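Local structure of microtubule-associated protein 1 light chain 3 (Plasmodium falciparum, 4EOY) at residues A[6-11]-A[33-38]; A[43-48]-A[69-74]; A[52-57]-A[101-106]; A[90-95]-A[115-120]. The protein is an Atg8-family ubiquitin-like protein that binds a peptide of its partner Atg3 and is probably conjugated to membrane lipid, as its relatives are in autophagy. The protein carries 3 engineered substitutions. One frame throughout, in Å; residues are numbered along the deposited sequence.

Contacts 1, 3 and 4 all reach the four-stranded mixed sheet of the ubiquitin fold. Contact 1 is mostly buried and lays the N-terminal segment on strand 31-38. The other three are partly buried. Contact 4 pairs strand 117-122, the neighbour of that strand, with edge strand 89-92. Contact 3 joins the other edge strand, 51-55, to helix 103-110. Contact 2 sets the 43-48 loop against the end of helix 60-72. The chemistry follows the place. Contact 2 is almost wholly apolar, contact 4 is built on backbone pairing with water bridges at the turn, contact 3 has one backbone bond beside apolar packing, and contact 1 mixes a carboxylate, a hydroxyl and calcium-bound water.

Contact 1 (A[6-11]-A[33-38]); sequences PSLKDE and PVVIER. Engineered in segment 33-38: Ile36 (natural residue Cys). With CA (calcium ion), chain G.
Ser7 OG lies 3.0 Å from Glu37 OE1, a weak hydrogen bond and not a settled one. The other carboxylate oxygen, Glu37 OE2, forms a salt bridge with Lys50. The Glu37 side chain bends to get there. CG is off the staggered positions (chi1 -132°), and a further bend at chi2 (80°) brings the carboxylate up to Ser7. Glu37 OE2 comes within 3.6 Å of Ser7 CA. Segment 6-11 is the start of the N-terminal helical extension that Atg8 proteins add to the ubiquitin fold. Here it rests on strand 31-38 of the sheet. Deeper in, Leu8 crosses Val35 at about a right angle, and the methyl groups Leu8 CD2 and Val35 CG2 meet at 4.1 Å. At the outer end a calcium ion links the segments through water. Pro6 O binds the calcium at 2.2 Å, and three waters add to its shell. One of these waters donates to Arg38 O at 2.8 Å. Another donates to Glu11 OE1 at 3.1 Å. Glu37 OE2 stands 3.3 Å from the calcium and is not among its ligands.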
loop_
_atom_site.group_PDB
_atom_site.type_symbol
_atom_site.label_atom_id
_atom_site.label_comp_id
_atom_site.label_asym_id
_atom_site.label_seq_id
_atom_site.Cartn_x
_atom_site.Cartn_y
_atom_site.Cartn_z
ATOM N N PRO A 6 4.180 14.150 -3.484
ATOM C CA PRO A 6 3.876 14.243 -2.053
ATOM C C PRO A 6 3.616 12.871 -1.427
ATOM O O PRO A 6 2.806 12.093 -1.958
ATOM C CB PRO A 6 2.622 15.119 -2.014
ATOM C CG PRO A 6 1.978 14.930 -3.348
ATOM C CD PRO A 6 3.104 14.716 -4.320
ATOM N N SER A 7 4.311 12.584 -0.322
ATOM C CA SER A 7 4.214 11.295 0.375
ATOM C C SER A 7 3.978 11.480 1.891
ATOM O O SER A 7 3.890 12.607 2.390
ATOM C CB SER A 7 5.482 10.464 0.132
ATOM O OG SER A 7 5.500 9.276 0.919
ATOM N N LEU A 8 3.887 10.360 2.607
ATOM C CA LEU A 8 3.631 10.359 4.043
ATOM C C LEU A 8 4.818 10.901 4.841
ATOM O O LEU A 8 4.652 11.416 5.957
ATOM C CB LEU A 8 3.308 8.946 4.513
ATOM C CG LEU A 8 2.612 8.844 5.867
ATOM C CD1 LEU A 8 1.117 9.099 5.713
ATOM C CD2 LEU A 8 2.856 7.473 6.463
ATOM N N LYS A 9 6.013 10.789 4.263
ATOM C CA LYS A 9 7.236 11.320 4.875
ATOM C C LYS A 9 7.189 12.845 4.991
ATOM O O LYS A 9 7.762 13.426 5.912
ATOM C CB LYS A 9 8.457 10.875 4.073
ATOM C CG LYS A 9 8.626 9.367 4.038
ATOM C CD LYS A 9 9.882 8.942 3.297
ATOM C CE LYS A 9 10.192 7.480 3.578
ATOM N NZ LYS A 9 11.321 6.981 2.756
ATOM N N ASP A 10 6.489 13.482 4.058
ATOM C CA ASP A 10 6.314 14.931 4.075
ATOM C C ASP A 10 5.193 15.338 5.040
ATOM O O ASP A 10 5.154 16.476 5.532
ATOM C CB ASP A 10 6.004 15.439 2.660
ATOM C CG ASP A 10 6.871 14.769 1.579
ATOM O OD1 ASP A 10 7.806 14.011 1.915
ATOM O OD2 ASP A 10 6.606 14.989 0.386
ATOM N N GLU A 11 4.277 14.401 5.287
ATOM C CA GLU A 11 3.119 14.619 6.148
ATOM C C GLU A 11 3.443 14.432 7.618
ATOM O O GLU A 11 3.000 15.227 8.455
ATOM C CB GLU A 11 1.998 13.637 5.780
ATOM C CG GLU A 11 1.140 14.049 4.594
ATOM C CD GLU A 11 0.406 12.874 3.966
ATOM O OE1 GLU A 11 0.182 12.905 2.736
ATOM O OE2 GLU A 11 0.053 11.918 4.695
ATOM N N PRO A 33 2.490 -3.140 8.323
ATOM C CA PRO A 33 2.004 -1.833 7.928
ATOM C C PRO A 33 2.510 -1.435 6.537
ATOM O O PRO A 33 3.724 -1.396 6.306
ATOM C CB PRO A 33 2.566 -0.909 9.016
ATOM C CG PRO A 33 3.788 -1.598 9.506
ATOM C CD PRO A 33 3.511 -3.054 9.387
ATOM N N VAL A 34 1.573 -1.140 5.638
ATOM C CA VAL A 34 1.880 -0.795 4.266
ATOM C C VAL A 34 1.253 0.548 3.933
ATOM O O VAL A 34 0.103 0.790 4.294
ATOM C CB VAL A 34 1.334 -1.854 3.297
ATOM C CG1 VAL A 34 1.580 -1.434 1.864
ATOM C CG2 VAL A 34 1.975 -3.194 3.577
ATOM N N VAL A 35 2.013 1.410 3.249
ATOM C CA VAL A 35 1.520 2.684 2.748
ATOM C C VAL A 35 1.618 2.673 1.227
ATOM O O VAL A 35 2.664 2.338 0.677
ATOM C CB VAL A 35 2.328 3.875 3.297
ATOM C CG1 VAL A 35 1.656 5.201 2.921
ATOM C CG2 VAL A 35 2.449 3.771 4.805
ATOM N N ILE A 36 0.533 3.040 0.551
ATOM C CA ILE A 36 0.515 3.075 -0.919
ATOM C C ILE A 36 0.668 4.500 -1.452
ATOM O O ILE A 36 0.004 5.433 -0.977
ATOM C CB ILE A 36 -0.781 2.491 -1.495
ATOM C CG1 ILE A 36 -0.802 2.639 -3.018
ATOM C CG2 ILE A 36 -1.975 3.233 -0.956
ATOM C CD1 ILE A 36 -1.777 1.715 -3.689
ATOM N N GLU A 37 1.514 4.671 -2.456
ATOM C CA GLU A 37 1.796 6.005 -2.991
ATOM C C GLU A 37 1.728 6.041 -4.509
ATOM O O GLU A 37 2.153 5.105 -5.189
ATOM C CB GLU A 37 3.176 6.450 -2.529
ATOM C CG GLU A 37 3.204 7.853 -1.950
ATOM C CD GLU A 37 2.733 7.915 -0.508
ATOM O OE1 GLU A 37 3.324 7.216 0.352
ATOM O OE2 GLU A 37 1.781 8.680 -0.238
ATOM N N ARG A 38 1.170 7.126 -5.029
ATOM C CA ARG A 38 1.053 7.368 -6.455
ATOM C C ARG A 38 2.382 7.862 -6.992
ATOM O O ARG A 38 2.941 8.821 -6.455
ATOM C CB ARG A 38 -0.001 8.451 -6.688
ATOM C CG ARG A 38 -0.401 8.662 -8.136
ATOM C CD ARG A 38 -1.641 9.537 -8.174
ATOM N NE ARG A 38 -2.066 9.901 -9.527
ATOM C CZ ARG A 38 -1.804 11.054 -10.132
ATOM N NH1 ARG A 38 -1.089 12.012 -9.541
ATOM N NH2 ARG A 38 -2.283 11.260 -11.343
HETATM CA CA CA G . 1.024 10.957 -2.487
HETATM O O HOH W 1 0.575 12.652 -0.342
HETATM O O HOH W 2 2.183 10.583 -4.413
HETATM O O HOH W 3 -1.021 9.287 -2.574
#

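Contact 2 (A[43-48]-A[69-74])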
loop_
_atom_site.group_PDB
_atom_site.type_symbol
_atom_site.label_atom_id
_atom_site.label_comp_id
_atom_site.label_asym_id
_atom_site.label_seq_id
_atom_site.Cartn_x
_atom_site.Cartn_y
_atom_site.Cartn_z
ATOM N N ASN A 43 -4.106 9.479 -15.396
ATOM C CA ASN A 43 -5.542 9.407 -15.095
ATOM C C ASN A 43 -5.882 8.525 -13.898
ATOM O O ASN A 43 -7.059 8.394 -13.527
ATOM C CB ASN A 43 -6.292 8.870 -16.312
ATOM C CG ASN A 43 -5.874 7.451 -16.673
ATOM O OD1 ASN A 43 -4.720 7.067 -16.480
ATOM N ND2 ASN A 43 -6.816 6.669 -17.196
ATOM N N LEU A 44 -4.865 7.893 -13.311
ATOM C CA LEU A 44 -5.054 7.147 -12.072
ATOM C C LEU A 44 -5.312 8.111 -10.908
ATOM O O LEU A 44 -4.570 9.100 -10.719
ATOM C CB LEU A 44 -3.850 6.264 -11.749
ATOM C CG LEU A 44 -3.541 5.105 -12.695
ATOM C CD1 LEU A 44 -2.394 4.280 -12.122
ATOM C CD2 LEU A 44 -4.763 4.218 -12.900
ATOM N N PRO A 45 -6.372 7.836 -10.134
ATOM C CA PRO A 45 -6.776 8.739 -9.061
ATOM C C PRO A 45 -5.896 8.641 -7.817
ATOM O O PRO A 45 -5.299 7.601 -7.549
ATOM C CB PRO A 45 -8.203 8.261 -8.742
ATOM C CG PRO A 45 -8.167 6.801 -9.036
ATOM C CD PRO A 45 -7.254 6.649 -10.215
ATOM N N ILE A 46 -5.837 9.725 -7.056
ATOM C CA ILE A 46 -5.159 9.712 -5.773
ATOM C C ILE A 46 -6.124 9.135 -4.745
ATOM O O ILE A 46 -7.177 9.713 -4.495
ATOM C CB ILE A 46 -4.727 11.121 -5.360
ATOM C CG1 ILE A 46 -3.684 11.651 -6.341
ATOM C CG2 ILE A 46 -4.135 11.094 -3.962
ATOM C CD1 ILE A 46 -3.391 13.124 -6.194
ATOM N N ILE A 47 -5.770 7.983 -4.182
ATOM C CA ILE A 47 -6.597 7.326 -3.164
ATOM C C ILE A 47 -6.491 8.094 -1.847
ATOM O O ILE A 47 -5.399 8.514 -1.447
ATOM C CB ILE A 47 -6.238 5.825 -2.987
ATOM C CG1 ILE A 47 -4.789 5.620 -2.518
ATOM C CG2 ILE A 47 -6.472 5.086 -4.287
ATOM C CD1 ILE A 47 -4.355 4.163 -2.472
ATOM N N GLU A 48 -7.638 8.310 -1.205
ATOM C CA GLU A 48 -7.699 9.051 0.058
ATOM C C GLU A 48 -7.275 8.175 1.227
ATOM O O GLU A 48 -6.696 8.684 2.194
ATOM C CB GLU A 48 -9.108 9.600 0.299
ATOM C CG GLU A 48 -9.604 10.513 -0.814
ATOM C CD GLU A 48 -10.866 11.266 -0.445
ATOM O OE1 GLU A 48 -11.727 10.687 0.254
ATOM O OE2 GLU A 48 -10.994 12.438 -0.860
ATOM N N GLN A 69 -8.183 -3.187 -7.307
ATOM C CA GLN A 69 -9.590 -2.825 -7.132
ATOM C C GLN A 69 -9.707 -1.535 -6.349
ATOM O O GLN A 69 -10.410 -0.609 -6.767
ATOM C CB GLN A 69 -10.359 -3.928 -6.391
ATOM C CG GLN A 69 -10.276 -5.298 -7.034
ATOM C CD GLN A 69 -10.673 -5.268 -8.487
ATOM O OE1 GLN A 69 -11.750 -4.795 -8.821
ATOM N NE2 GLN A 69 -9.802 -5.769 -9.366
ATOM N N HIS A 70 -8.994 -1.459 -5.225
ATOM C CA HIS A 70 -9.055 -0.261 -4.375
ATOM C C HIS A 70 -8.744 0.989 -5.168
ATOM O O HIS A 70 -9.514 1.971 -5.140
ATOM C CB HIS A 70 -8.134 -0.423 -3.173
ATOM C CG HIS A 70 -8.152 0.742 -2.211
ATOM N ND1 HIS A 70 -9.195 0.997 -1.389
ATOM C CD2 HIS A 70 -7.193 1.723 -1.946
ATOM C CE1 HIS A 70 -8.933 2.096 -0.650
ATOM N NE2 HIS A 70 -7.704 2.542 -0.987
ATOM N N ILE A 71 -7.639 0.969 -5.914
ATOM C CA ILE A 71 -7.219 2.164 -6.658
ATOM C C ILE A 71 -8.273 2.583 -7.692
ATOM O O ILE A 71 -8.444 3.777 -7.976
ATOM C CB ILE A 71 -5.869 1.956 -7.360
ATOM C CG1 ILE A 71 -4.757 1.784 -6.318
ATOM C CG2 ILE A 71 -5.552 3.139 -8.280
ATOM C CD1 ILE A 71 -3.521 1.050 -6.829
ATOM N N ASN A 72 -8.987 1.599 -8.234
ATOM C CA ASN A 72 -9.986 1.849 -9.263
ATOM C C ASN A 72 -11.421 2.061 -8.764
ATOM O O ASN A 72 -12.309 2.263 -9.568
ATOM C CB ASN A 72 -9.941 0.723 -10.295
ATOM C CG ASN A 72 -8.704 0.787 -11.154
ATOM O OD1 ASN A 72 -8.258 1.866 -11.533
ATOM N ND2 ASN A 72 -8.133 -0.363 -11.456
ATOM N N GLN A 73 -11.626 2.019 -7.450
ATOM C CA GLN A 73 -12.947 2.190 -6.842
ATOM C C GLN A 73 -13.039 3.530 -6.150
ATOM O O GLN A 73 -12.062 3.986 -5.552
ATOM C CB GLN A 73 -13.224 1.094 -5.804
ATOM C CG GLN A 73 -13.645 -0.223 -6.424
ATOM C CD GLN A 73 -13.711 -1.354 -5.419
ATOM O OE1 GLN A 73 -13.807 -1.123 -4.211
ATOM N NE2 GLN A 73 -13.650 -2.591 -5.916
ATOM N N SER A 74 -14.211 4.156 -6.233
ATOM C CA SER A 74 -14.506 5.347 -5.438
ATOM C C SER A 74 -15.911 5.252 -4.881
ATOM O O SER A 74 -16.750 4.521 -5.409
ATOM C CB SER A 74 -14.330 6.631 -6.262
ATOM O OG SER A 74 -15.249 6.728 -7.334
#
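Ile47 and the His70 side chain cross at about a right angle. The terminal methyl Ile47 CD1 meets the imidazole at its edge, in the ring plane, and lies 3.8 Å from His70 CD2. Both torsions serve this meeting. Ile47 CG1 stands between its own backbone N and carbonyl carbon (chi1 62°), and His70 CG is anti to its backbone N (chi1 -178°), which lays the ring beside the loop. The ring is steadied from outside the two segments. Its NE2 is hydrogen-bonded to the carbonyl of Lys49, and it packs edge-to-face with Phe52. The other branch of Ile47 turns to the helix backbone, and Ile47 CG2 touches Ile71 CA at 3.8 Å. Ile47 CG2 also lies 4.2 Å from Ile71 CG1. With CD1 on His70 and CG2 on Ile71, the two branches straddle successive helix residues. Pro45 comes in further along. Its ring atom CG sits 3.2 Å from Ile71 O, near the end of the helix. Leu44 makes a looser touch, with CD2 at 4.4 Å from Asn72 OD1. His70 also packs on an apolar side chain of the bound peptide. The arrangement belongs to the ubiquitin fold: the loop joining its first two strands, 31-38 and 51-55, folds down on the C-terminal end of helix 60-72.

Contact 3 (A[52-57]-A[101-106]); sequences FLVPMN and LLMQDL
Met56, just past strand 51-55, comes closest to Gln104 in the first turn of helix 103-110, and Gln104 N donates to Met56 O at 3.2 Å. The bond is bent (137° at the hydrogen), but the donor lies in the carbonyl plane on a lone pair. It gives an acceptor to a first-turn N-H, which has no carbonyl four residues back within the helix. Leu102 holds the N-cap position. Asp105 OD2 makes a weak bond to Leu102 N, the N3-to-N-cap half of a capping box. Of the side chains, Met103 points inward. Its CG is anti to the carbonyl carbon (chi1 -80°), which sets it 3.8 Å from Val54 CG1, the two side chains crossing at about a right angle. Met103 also packs on Phe63 and Leu117 in the core. Nearer the rim, Leu102 and Asn57 lie side by side, pointing the same way. Leu102 CD1 is 3.5 Å from Asn57 OD1, and CD2 is equally near Asn57 O. Gln104 OE1 rests 3.5 Å from Met56 CB, while its NE2 is hydrogen-bonded to Glu108. Together these contacts tie helix 103-110 to the end of edge strand 51-55 of the ubiquitin fold. That strand is the docking edge for the Atg3 peptide, which forms backbone bonds with Leu53, as Atg8-interacting motifs do in relatives.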
loop_
_atom_site.group_PDB
_atom_site.type_symbol
_atom_site.label_atom_id
_atom_site.label_comp_id
_atom_site.label_asym_id
_atom_site.label_seq_id
_atom_site.Cartn_x
_atom_site.Cartn_y
_atom_site.Cartn_z
ATOM N N PHE A 52 -2.484 0.376 4.911
ATOM C CA PHE A 52 -2.979 -0.981 4.987
ATOM C C PHE A 52 -2.273 -1.755 6.081
ATOM O O PHE A 52 -1.070 -1.574 6.304
ATOM C CB PHE A 52 -2.726 -1.693 3.659
ATOM C CG PHE A 52 -3.615 -1.232 2.566
ATOM C CD1 PHE A 52 -3.379 -0.028 1.940
ATOM C CD2 PHE A 52 -4.716 -1.996 2.182
ATOM C CE1 PHE A 52 -4.207 0.409 0.929
ATOM C CE2 PHE A 52 -5.554 -1.564 1.167
ATOM C CZ PHE A 52 -5.294 -0.357 0.539
ATOM N N LEU A 53 -3.020 -2.623 6.743
ATOM C CA LEU A 53 -2.467 -3.533 7.726
ATOM C C LEU A 53 -2.689 -4.924 7.162
ATOM O O LEU A 53 -3.775 -5.490 7.297
ATOM C CB LEU A 53 -3.173 -3.323 9.063
ATOM C CG LEU A 53 -2.418 -3.670 10.336
ATOM C CD1 LEU A 53 -1.021 -3.050 10.326
ATOM C CD2 LEU A 53 -3.214 -3.186 11.539
ATOM N N VAL A 54 -1.673 -5.458 6.482
ATOM C CA VAL A 54 -1.836 -6.644 5.633
ATOM C C VAL A 54 -1.399 -7.928 6.347
ATOM O O VAL A 54 -0.319 -7.976 6.931
ATOM C CB VAL A 54 -0.997 -6.494 4.364
ATOM C CG1 VAL A 54 -1.188 -7.686 3.436
ATOM C CG2 VAL A 54 -1.365 -5.199 3.656
ATOM N N PRO A 55 -2.226 -8.981 6.295
ATOM C CA PRO A 55 -1.837 -10.230 6.942
ATOM C C PRO A 55 -0.496 -10.730 6.418
ATOM O O PRO A 55 -0.257 -10.691 5.207
ATOM C CB PRO A 55 -2.953 -11.203 6.551
ATOM C CG PRO A 55 -4.102 -10.345 6.202
ATOM C CD PRO A 55 -3.520 -9.105 5.610
ATOM N N MET A 56 0.362 -11.187 7.323
ATOM C CA MET A 56 1.718 -11.594 6.948
ATOM C C MET A 56 1.771 -12.726 5.906
ATOM O O MET A 56 2.652 -12.726 5.046
ATOM C CB MET A 56 2.515 -11.980 8.189
ATOM C CG MET A 56 2.023 -13.231 8.897
ATOM S SD MET A 56 3.126 -13.703 10.230
ATOM C CE MET A 56 2.489 -15.332 10.641
ATOM N N ASN A 57 0.845 -13.688 5.994
ATOM C CA ASN A 57 0.788 -14.834 5.071
ATOM C C ASN A 57 0.016 -14.601 3.768
ATOM O O ASN A 57 -0.055 -15.490 2.918
ATOM C CB ASN A 57 0.279 -16.093 5.780
ATOM C CG ASN A 57 1.379 -16.851 6.507
ATOM O OD1 ASN A 57 2.558 -16.771 6.155
ATOM N ND2 ASN A 57 0.996 -17.615 7.504
ATOM N N LEU A 101 5.450 -14.656 -3.721
ATOM C CA LEU A 101 6.047 -14.465 -2.398
ATOM C C LEU A 101 4.956 -14.120 -1.390
ATOM O O LEU A 101 3.826 -13.798 -1.774
ATOM C CB LEU A 101 7.079 -13.331 -2.427
ATOM C CG LEU A 101 8.396 -13.564 -3.186
ATOM C CD1 LEU A 101 9.282 -12.317 -3.159
ATOM C CD2 LEU A 101 9.151 -14.762 -2.631
ATOM N N LEU A 102 5.308 -14.204 -0.106
ATOM C CA LEU A 102 4.459 -13.729 0.989
ATOM C C LEU A 102 4.674 -12.240 1.196
ATOM O O LEU A 102 5.743 -11.711 0.912
ATOM C CB LEU A 102 4.797 -14.452 2.299
ATOM C CG LEU A 102 4.622 -15.960 2.397
ATOM C CD1 LEU A 102 5.050 -16.391 3.790
ATOM C CD2 LEU A 102 3.199 -16.412 2.115
ATOM N N MET A 103 3.661 -11.559 1.718
ATOM C CA MET A 103 3.784 -10.133 2.030
ATOM C C MET A 103 4.772 -9.885 3.159
ATOM O O MET A 103 5.313 -8.788 3.284
ATOM C CB MET A 103 2.417 -9.514 2.393
ATOM C CG MET A 103 1.529 -9.160 1.195
ATOM S SD MET A 103 2.249 -7.913 0.091
ATOM C CE MET A 103 2.527 -6.517 1.166
ATOM N N GLN A 104 5.024 -10.896 3.988
ATOM C CA GLN A 104 6.064 -10.776 4.994
ATOM C C GLN A 104 7.438 -10.640 4.334
ATOM O O GLN A 104 8.285 -9.903 4.830
ATOM C CB GLN A 104 6.060 -11.981 5.930
ATOM C CG GLN A 104 7.093 -11.910 7.053
ATOM C CD GLN A 104 6.808 -10.803 8.056
ATOM O OE1 GLN A 104 5.653 -10.364 8.212
ATOM N NE2 GLN A 104 7.849 -10.353 8.759
ATOM N N ASP A 105 7.655 -11.368 3.238
ATOM C CA ASP A 105 8.940 -11.378 2.567
ATOM C C ASP A 105 9.261 -9.978 2.053
ATOM O O ASP A 105 10.330 -9.431 2.335
ATOM C CB ASP A 105 8.942 -12.415 1.450
ATOM C CG ASP A 105 8.988 -13.823 1.983
ATOM O OD1 ASP A 105 9.784 -14.067 2.943
ATOM O OD2 ASP A 105 8.245 -14.684 1.448
ATOM N N LEU A 106 8.298 -9.379 1.364
ATOM C CA LEU A 106 8.418 -8.000 0.932
ATOM C C LEU A 106 8.780 -7.114 2.105
ATOM O O LEU A 106 9.657 -6.249 1.982
ATOM C CB LEU A 106 7.118 -7.509 0.283
ATOM C CG LEU A 106 7.097 -7.547 -1.239
ATOM C CD1 LEU A 106 7.322 -8.956 -1.735
ATOM C CD2 LEU A 106 5.801 -6.953 -1.799
#

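Contact 4 (A[90-95]-A[115-120]). With ACT (acetate ion), chain H.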
loop_
_atom_site.group_PDB
_atom_site.type_symbol
_atom_site.label_atom_id
_atom_site.label_comp_id
_atom_site.label_asym_id
_atom_site.label_seq_id
_atom_site.Cartn_x
_atom_site.Cartn_y
_atom_site.Cartn_z
ATOM N N LEU A 90 2.259 -1.893 -10.282
ATOM C CA LEU A 90 2.651 -1.750 -8.876
ATOM C C LEU A 90 4.154 -1.970 -8.645
ATOM O O LEU A 90 4.789 -2.821 -9.294
ATOM C CB LEU A 90 1.863 -2.733 -8.020
ATOM C CG LEU A 90 0.343 -2.502 -8.001
ATOM C CD1 LEU A 90 -0.356 -3.628 -7.245
ATOM C CD2 LEU A 90 0.009 -1.145 -7.390
ATOM N N PHE A 91 4.706 -1.219 -7.698
ATOM C CA PHE A 91 6.137 -1.244 -7.435
ATOM C C PHE A 91 6.486 -1.251 -5.961
ATOM O O PHE A 91 5.891 -0.525 -5.173
ATOM C CB PHE A 91 6.797 -0.035 -8.088
ATOM C CG PHE A 91 6.627 0.006 -9.576
ATOM C CD1 PHE A 91 5.475 0.529 -10.142
ATOM C CD2 PHE A 91 7.616 -0.501 -10.414
ATOM C CE1 PHE A 91 5.307 0.557 -11.510
ATOM C CE2 PHE A 91 7.458 -0.477 -11.787
ATOM C CZ PHE A 91 6.307 0.047 -12.337
ATOM N N VAL A 92 7.462 -2.073 -5.594
ATOM C CA VAL A 92 8.051 -1.977 -4.277
ATOM C C VAL A 92 9.546 -1.614 -4.388
ATOM O O VAL A 92 10.329 -2.317 -5.054
ATOM C CB VAL A 92 7.858 -3.269 -3.485
ATOM C CG1 VAL A 92 8.489 -4.456 -4.202
ATOM C CG2 VAL A 92 8.409 -3.061 -2.097
ATOM N N ASN A 93 9.933 -0.500 -3.768
ATOM C CA ASN A 93 11.314 -0.015 -3.900
ATOM C C ASN A 93 11.791 -0.080 -5.370
ATOM O O ASN A 93 12.806 -0.708 -5.679
ATOM C CB ASN A 93 12.252 -0.803 -2.977
ATOM C CG ASN A 93 11.987 -0.529 -1.506
ATOM O OD1 ASN A 93 10.946 0.031 -1.135
ATOM N ND2 ASN A 93 12.928 -0.926 -0.652
ATOM N N ASN A 94 10.986 0.536 -6.242
ATOM C CA ASN A 94 11.213 0.652 -7.692
ATOM C C ASN A 94 11.152 -0.615 -8.524
ATOM O O ASN A 94 11.238 -0.527 -9.740
ATOM C CB ASN A 94 12.494 1.449 -7.983
ATOM C CG ASN A 94 12.445 2.856 -7.390
ATOM O OD1 ASN A 94 11.366 3.397 -7.142
ATOM N ND2 ASN A 94 13.605 3.449 -7.158
ATOM N N ILE A 95 10.966 -1.781 -7.897
ATOM C CA ILE A 95 10.876 -3.052 -8.634
ATOM C C ILE A 95 9.500 -3.690 -8.567
ATOM O O ILE A 95 8.690 -3.350 -7.715
ATOM C CB ILE A 95 11.929 -4.092 -8.174
ATOM C CG1 ILE A 95 11.759 -4.461 -6.702
ATOM C CG2 ILE A 95 13.337 -3.571 -8.413
ATOM C CD1 ILE A 95 12.407 -5.771 -6.340
ATOM N N GLY A 115 9.777 1.772 9.526
ATOM C CA GLY A 115 8.907 0.636 9.866
ATOM C C GLY A 115 7.846 0.297 8.820
ATOM O O GLY A 115 7.222 -0.760 8.890
ATOM N N TYR A 116 7.644 1.192 7.849
ATOM C CA TYR A 116 6.611 1.017 6.826
ATOM C C TYR A 116 7.131 0.274 5.603
ATOM O O TYR A 116 8.301 0.401 5.229
ATOM C CB TYR A 116 6.055 2.379 6.365
ATOM C CG TYR A 116 5.015 2.991 7.277
ATOM C CD1 TYR A 116 3.736 2.430 7.377
ATOM C CD2 TYR A 116 5.306 4.114 8.049
ATOM C CE1 TYR A 116 2.775 2.961 8.226
ATOM C CE2 TYR A 116 4.354 4.651 8.906
ATOM C CZ TYR A 116 3.085 4.064 8.987
ATOM O OH TYR A 116 2.117 4.588 9.825
ATOM N N LEU A 117 6.247 -0.504 4.973
ATOM C CA LEU A 117 6.491 -0.983 3.635
ATOM C C LEU A 117 5.848 -0.008 2.650
ATOM O O LEU A 117 4.612 0.115 2.580
ATOM C CB LEU A 117 5.935 -2.379 3.432
ATOM C CG LEU A 117 6.257 -3.009 2.068
ATOM C CD1 LEU A 117 7.754 -3.206 1.967
ATOM C CD2 LEU A 117 5.481 -4.308 1.875
ATOM N N TYR A 118 6.687 0.685 1.885
ATOM C CA TYR A 118 6.202 1.661 0.914
ATOM C C TYR A 118 6.052 1.004 -0.431
ATOM O O TYR A 118 6.973 0.320 -0.919
ATOM C CB TYR A 118 7.166 2.834 0.805
ATOM C CG TYR A 118 7.096 3.798 1.973
ATOM C CD1 TYR A 118 7.865 3.600 3.103
ATOM C CD2 TYR A 118 6.262 4.905 1.933
ATOM C CE1 TYR A 118 7.800 4.471 4.169
ATOM C CE2 TYR A 118 6.201 5.788 2.993
ATOM C CZ TYR A 118 6.968 5.557 4.114
ATOM O OH TYR A 118 6.882 6.445 5.174
ATOM N N MET A 119 4.872 1.145 -1.003
ATOM C CA MET A 119 4.578 0.597 -2.323
ATOM C C MET A 119 3.976 1.682 -3.207
ATOM O O MET A 119 3.287 2.594 -2.723
ATOM C CB MET A 119 3.623 -0.586 -2.200
ATOM C CG MET A 119 4.254 -1.787 -1.505
ATOM S SD MET A 119 3.139 -3.185 -1.591
ATOM C CE MET A 119 3.227 -3.633 -3.331
ATOM N N GLU A 120 4.250 1.616 -4.500
ATOM C CA GLU A 120 3.849 2.706 -5.387
ATOM C C GLU A 120 3.123 2.197 -6.588
ATOM O O GLU A 120 3.376 1.089 -7.036
ATOM C CB GLU A 120 5.085 3.493 -5.839
ATOM C CG GLU A 120 5.806 4.204 -4.702
ATOM C CD GLU A 120 7.018 4.967 -5.166
ATOM O OE1 GLU A 120 7.824 4.373 -5.909
ATOM O OE2 GLU A 120 7.171 6.154 -4.783
HETATM C C ACT H . 1.959 -5.718 -11.734
HETATM O O ACT H . 2.385 -5.038 -10.774
HETATM O OXT ACT H . 2.309 -5.483 -12.916
HETATM C CH3 ACT H . 1.014 -6.851 -11.461
HETATM O O HOH W 4 9.517 0.550 1.780
HETATM O O HOH W 5 8.424 1.727 -5.514
#
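Phe91 and Glu120 form an antiparallel hydrogen-bonded pair between strands 89-92 and 117-122. These are an edge strand and its inner neighbour in the mixed sheet of the ubiquitin fold. Both backbone bonds are short. Phe91 N donates to Glu120 O at 2.7 Å, and Glu120 N donates to Phe91 O at 2.8 Å. A CA-H contact from Leu90 CA adds to Glu120 O at 3.5 Å. The apolar touches lie on the face of Val92 and Met119. Val92 CG1 stands between the backbone N and carbonyl carbon (chi1 59°), which leaves CG2 anti to the N and 4.1 Å from Leu117 CD1, next to Met103 and Leu106 of helix 103-110. Beyond the pair the chain reverses in a type I' turn from Val92 to Ile95. Asn94 and Glu120 lie side by side, pointing the same way, their amide and carboxylate planes 30° apart. Two waters join the turn to strand 117-122. One accepts from Tyr118 N and donates to Asn93 OD1. The second accepts from Asn94 N at 2.9 Å and donates to Glu120 OE1 at 2.7 Å.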